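Local coordinates for N-acetylneuraminic acid (Sialic acid) synthetase (Leptospira borgpetersenii serovar Hardjo-bovis, PDB 6NCS), which probably makes N-acylneuraminate (sialic acid) 9-phosphate or a close relative, as a manganese-binding TIM-barrel enzyme of the NeuB family, at residues Glu122-Ala127 with Ala141-Ile146; Leu149-Ala154 with Leu175-Ser180. All coordinates share one frame; numbering follows the deposited sequence. Where two conformers were deposited one is given.

How the contacts relate
Both contacts lie in one parallel beta-sheet of a TIM barrel, where strands 123-126, 146-150 and 173-178 are neighbours in that order. Contact 1 comes first along the chain: strand 123-126 meets the entry of strand 146-150, reached through helix 134-143. Contact 2 opens afterwards, at the end of the same middle strand, which pairs there with strand 173-178 after helix 156-168. They belong to consecutive beta-alpha-beta units that share strand 146-150. Their centres are about 16 Å apart, yet they touch through a probable hydrogen bond between S150 N and I126 O, 3.3 Å apart. Contact 1 lies away from the manganese site, whereas contact 2 runs up to it, beside H210.

Contact 1 (Glu122-Ala127 with Ala141-Ile146); sequences EILKIA and ADSGLI
I146 sets its side chain against I123 while its backbone bonds to both residues flanking I123. I146 N donates to E122 O at 3.2 Å, bent and tilted from the carbonyl plane; L124 N returns a straighter bond to I146 O, 2.7 Å long and 168° at the acceptor. This is a parallel bridge, with both isoleucines on one sheet face. Along the I146 side chain, CB sits 3.6 Å from E122 O and also reaches I123 CG1. The CG2 branch approaches I123 CG2, while CG1 passes E122 O. At the tip, CD1 lies 3.9 Å from I123 CG1, and I13 and L15 of strand 13-15 also pack on I146. The bridge closes the right-handed beta-alpha-beta crossover of strand 123-126, helix 134-143 and strand 146-150, a repeating element of the TIM barrel. At the helix end, S143 OG accepts from L145 N at 3.2 Å in an ST turn, and is also hydrogen-bonded to A140 O. G144, with positive phi, carries the chain out of the helix. With its CG turned away from the carbonyl carbon (chi1 -54°), L145 brings CD1 against L124 CG at 3.8 Å, while L124 CD1 reaches S143 OG at 3.7 Å.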
loop_
_atom_site.group_PDB
_atom_site.type_symbol
_atom_site.label_atom_id
_atom_site.label_comp_id
_atom_site.label_asym_id
_atom_site.label_seq_id
_atom_site.Cartn_x
_atom_site.Cartn_y
_atom_site.Cartn_z
ATOM N N GLU A 122 18.488 24.159 2.468
ATOM C CA GLU A 122 17.861 24.100 1.153
ATOM C C GLU A 122 16.427 23.604 1.196
ATOM O O GLU A 122 15.731 23.709 0.180
ATOM C CB GLU A 122 18.678 23.204 0.204
ATOM C CG GLU A 122 20.045 23.787 -0.188
ATOM C CD GLU A 122 19.953 25.113 -0.948
ATOM O OE1 GLU A 122 18.907 25.390 -1.580
ATOM O OE2 GLU A 122 20.941 25.883 -0.915
ATOM N N ILE A 123 15.979 23.069 2.332
ATOM C CA ILE A 123 14.626 22.554 2.524
ATOM C C ILE A 123 14.060 23.140 3.806
ATOM O O ILE A 123 14.759 23.213 4.823
ATOM C CB ILE A 123 14.594 21.012 2.623
ATOM C CG1 ILE A 123 15.229 20.354 1.414
ATOM C CG2 ILE A 123 13.153 20.513 2.757
ATOM C CD1 ILE A 123 15.091 18.837 1.455
ATOM N N LEU A 124 12.781 23.512 3.772
ATOM C CA LEU A 124 12.038 23.910 4.960
ATOM C C LEU A 124 10.902 22.923 5.206
ATOM O O LEU A 124 10.202 22.523 4.269
ATOM C CB LEU A 124 11.448 25.321 4.806
ATOM C CG LEU A 124 12.387 26.497 4.553
ATOM C CD1 LEU A 124 11.568 27.711 4.155
ATOM C CD2 LEU A 124 13.196 26.790 5.807
ATOM N N LYS A 125 10.706 22.538 6.462
ATOM C CA LYS A 125 9.511 21.807 6.857
ATOM C C LYS A 125 8.547 22.772 7.529
ATOM O O LYS A 125 8.966 23.598 8.338
ATOM C CB LYS A 125 9.860 20.673 7.829
ATOM C CG LYS A 125 8.659 19.981 8.443
ATOM C CD LYS A 125 7.959 19.106 7.442
ATOM C CE LYS A 125 6.599 18.658 7.970
ATOM N NZ LYS A 125 6.714 17.813 9.192
ATOM N N ILE A 126 7.256 22.668 7.203
ATOM C CA ILE A 126 6.219 23.434 7.889
ATOM C C ILE A 126 5.323 22.446 8.617
ATOM O O ILE A 126 4.774 21.522 7.996
ATOM C CB ILE A 126 5.401 24.309 6.930
ATOM C CG1 ILE A 126 6.302 25.313 6.211
ATOM C CG2 ILE A 126 4.302 25.040 7.698
ATOM C CD1 ILE A 126 6.950 26.325 7.125
ATOM N N ALA A 127 5.168 22.654 9.926
ATOM C CA ALA A 127 4.453 21.738 10.798
ATOM C C ALA A 127 2.959 21.729 10.490
ATOM O O ALA A 127 2.410 22.688 9.950
ATOM C CB ALA A 127 4.676 22.129 12.259
ATOM N N ALA A 141 6.972 30.188 0.987
ATOM C CA ALA A 141 6.841 30.195 -0.468
ATOM C C ALA A 141 7.757 31.236 -1.101
ATOM O O ALA A 141 8.358 30.984 -2.153
ATOM C CB ALA A 141 5.384 30.447 -0.856
ATOM N N ASP A 142 7.867 32.422 -0.485
ATOM C CA ASP A 142 8.702 33.494 -1.023
ATOM C C ASP A 142 10.191 33.185 -0.936
ATOM O O ASP A 142 10.984 33.810 -1.650
ATOM C CB ASP A 142 8.432 34.804 -0.279
ATOM C CG ASP A 142 7.025 35.314 -0.491
ATOM O OD1 ASP A 142 6.332 34.779 -1.383
ATOM O OD2 ASP A 142 6.607 36.239 0.242
ATOM N N SER A 143 10.584 32.254 -0.069
ATOM C CA SER A 143 12.001 31.979 0.150
ATOM C C SER A 143 12.642 31.307 -1.055
ATOM O O SER A 143 13.864 31.384 -1.225
ATOM C CB SER A 143 12.179 31.091 1.384
ATOM O OG SER A 143 11.702 29.782 1.112
ATOM N N GLY A 144 11.847 30.626 -1.882
ATOM C CA GLY A 144 12.380 29.867 -2.992
ATOM C C GLY A 144 12.937 28.508 -2.624
ATOM O O GLY A 144 13.307 27.740 -3.529
ATOM N N LEU A 145 13.013 28.179 -1.335
ATOM C CA LEU A 145 13.532 26.886 -0.924
ATOM C C LEU A 145 12.496 25.788 -1.158
ATOM O O LEU A 145 11.314 26.051 -1.392
ATOM C CB LEU A 145 13.923 26.910 0.555
ATOM C CG LEU A 145 14.893 28.013 0.975
ATOM C CD1 LEU A 145 15.205 27.876 2.469
ATOM C CD2 LEU A 145 16.159 27.937 0.140
ATOM N N ILE A 146 12.963 24.542 -1.093
ATOM C CA ILE A 146 12.061 23.399 -1.119
ATOM C C ILE A 146 11.247 23.404 0.161
ATOM O O ILE A 146 11.793 23.603 1.250
ATOM C CB ILE A 146 12.851 22.086 -1.239
ATOM C CG1 ILE A 146 13.710 22.072 -2.507
ATOM C CG2 ILE A 146 11.909 20.871 -1.164
ATOM C CD1 ILE A 146 14.839 21.059 -2.416
#

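Contact 2 (Leu149-Ala154 with Leu175-Ser180); sequences LSRGTA and LLHCVS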
loop_
_atom_site.group_PDB
_atom_site.type_symbol
_atom_site.label_atom_id
_atom_site.label_comp_id
_atom_site.label_asym_id
_atom_site.label_seq_id
_atom_site.Cartn_x
_atom_site.Cartn_y
_atom_site.Cartn_z
ATOM N N LEU A 149 5.330 20.394 3.538
ATOM C CA LEU A 149 4.207 20.745 4.403
ATOM C C LEU A 149 3.495 19.470 4.833
ATOM O O LEU A 149 3.245 18.600 4.000
ATOM C CB LEU A 149 3.227 21.653 3.662
ATOM C CG LEU A 149 1.917 22.029 4.362
ATOM C CD1 LEU A 149 2.179 22.926 5.585
ATOM C CD2 LEU A 149 0.978 22.711 3.370
ATOM N N SER A 150 3.200 19.345 6.120
ATOM C CA SER A 150 2.362 18.271 6.641
ATOM C C SER A 150 0.944 18.787 6.838
ATOM O O SER A 150 0.744 19.952 7.190
ATOM C CB SER A 150 2.899 17.742 7.971
ATOM O OG SER A 150 4.036 16.925 7.777
ATOM N N ARG A 151 -0.049 17.912 6.619
ATOM C CA ARG A 151 -1.447 18.345 6.631
ATOM C C ARG A 151 -2.258 17.778 7.794
ATOM O O ARG A 151 -3.487 17.724 7.706
ATOM C CB ARG A 151 -2.146 18.033 5.293
ATOM C CG ARG A 151 -2.035 16.599 4.707
ATOM C CD ARG A 151 -2.818 15.544 5.524
ATOM N NE ARG A 151 -4.203 15.927 5.814
ATOM C CZ ARG A 151 -5.246 15.115 5.655
ATOM N NH1 ARG A 151 -5.057 13.881 5.211
ATOM N NH2 ARG A 151 -6.474 15.524 5.949
ATOM N N GLY A 152 -1.615 17.395 8.894
ATOM C CA GLY A 152 -2.370 17.058 10.086
ATOM C C GLY A 152 -3.308 18.199 10.430
ATOM O O GLY A 152 -2.964 19.357 10.178
ATOM N N THR A 153 -4.502 17.890 10.948
ATOM C CA THR A 153 -5.598 18.787 11.330
ATOM C C THR A 153 -6.416 19.318 10.145
ATOM O O THR A 153 -7.476 19.909 10.378
ATOM C CB THR A 153 -5.143 20.015 12.150
ATOM O OG1 THR A 153 -4.527 20.973 11.276
ATOM C CG2 THR A 153 -4.164 19.624 13.243
ATOM N N ALA A 154 -5.978 19.151 8.896
ATOM C CA ALA A 154 -6.489 19.971 7.799
ATOM C C ALA A 154 -7.561 19.270 6.964
ATOM O O ALA A 154 -7.456 18.081 6.649
ATOM C CB ALA A 154 -5.343 20.415 6.886
ATOM N N LEU A 175 4.015 17.455 -0.080
ATOM C CA LEU A 175 2.954 17.401 0.920
ATOM C C LEU A 175 2.978 16.049 1.623
ATOM O O LEU A 175 3.033 15.013 0.958
ATOM C CB LEU A 175 1.604 17.631 0.255
ATOM C CG LEU A 175 0.360 17.688 1.124
ATOM C CD1 LEU A 175 0.474 18.898 2.052
ATOM C CD2 LEU A 175 -0.875 17.831 0.235
ATOM N N LEU A 176 2.941 16.051 2.956
ATOM C CA LEU A 176 2.909 14.810 3.726
ATOM C C LEU A 176 1.532 14.610 4.352
ATOM O O LEU A 176 1.058 15.465 5.107
ATOM C CB LEU A 176 3.968 14.806 4.827
ATOM C CG LEU A 176 5.411 15.105 4.423
ATOM C CD1 LEU A 176 6.330 15.030 5.669
ATOM C CD2 LEU A 176 5.869 14.148 3.345
ATOM N N HIS A 177 0.908 13.475 4.064
ATOM C CA HIS A 177 -0.209 13.039 4.890
ATOM C C HIS A 177 0.272 12.836 6.323
ATOM O O HIS A 177 1.410 12.432 6.565
ATOM C CB HIS A 177 -0.825 11.742 4.347
ATOM C CG HIS A 177 -1.888 11.184 5.236
ATOM N ND1 HIS A 177 -2.956 11.938 5.671
ATOM C CD2 HIS A 177 -2.025 9.969 5.816
ATOM C CE1 HIS A 177 -3.713 11.210 6.473
ATOM N NE2 HIS A 177 -3.169 10.009 6.579
ATOM N N CYS A 178 -0.596 13.146 7.280
ATOM C CA CYS A 178 -0.208 13.216 8.678
ATOM C C CYS A 178 -1.489 13.247 9.496
ATOM O O CYS A 178 -2.511 13.761 9.032
ATOM C CB CYS A 178 0.640 14.477 8.949
ATOM S SG CYS A 178 1.257 14.619 10.637
ATOM N N VAL A 179 -1.439 12.670 10.693
ATOM C CA VAL A 179 -2.554 12.712 11.629
ATOM C C VAL A 179 -2.025 13.261 12.944
ATOM O O VAL A 179 -1.167 12.632 13.576
ATOM C CB VAL A 179 -3.196 11.328 11.839
ATOM C CG1 VAL A 179 -4.342 11.408 12.847
ATOM C CG2 VAL A 179 -3.666 10.769 10.510
ATOM N N SER A 180 -2.522 14.439 13.343
ATOM C CA SER A 180 -2.085 15.119 14.563
ATOM C C SER A 180 -2.772 14.531 15.795
ATOM O O SER A 180 -3.506 15.201 16.525
ATOM C CB SER A 180 -2.343 16.617 14.460
ATOM O OG SER A 180 -1.595 17.178 13.395
#
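At the C-terminal end of the barrel strands, the end that carries the active site in TIM barrels, R151 leaves strand 146-150 and reaches across to H177 of strand 173-178. R151 NH1 donates to H177 ND1 at 2.9 Å, a bent bond with each atom somewhat off the other group's plane; guanidinium and ring are turned 46° apart. The arginine chain gets there by curling: CG stands between backbone N and carbonyl carbon (chi1 50°), the bend at chi2 lays CD 3.6 Å from H177 ND1, and that at chi3 turns NH1 to meet ND1. NH2 donates in the guanidinium plane to A154 O at 2.8 Å, tying the group to the last residue of the type II turn R151-A154; with the H177 bond, this limits its rotation. H177 NE2 is hydrogen-bonded to A189 O, giving both ring nitrogens partners. Earlier along the strands, the backbones of this beta-alpha-beta unit pair through L176 N to L149 O, 2.8 Å, and R151 N to L176 O, 3.1 Å. L149 and L175 lie side by side on one face; on the other, S150 and L176 form the next bridge pair. C178 also touches H210, a manganese ligand. G152 CA lies 3.4 Å from S180 OG, and E277 of the second subunit accepts hydrogen bonds from the backbone N atoms of T153 and S180.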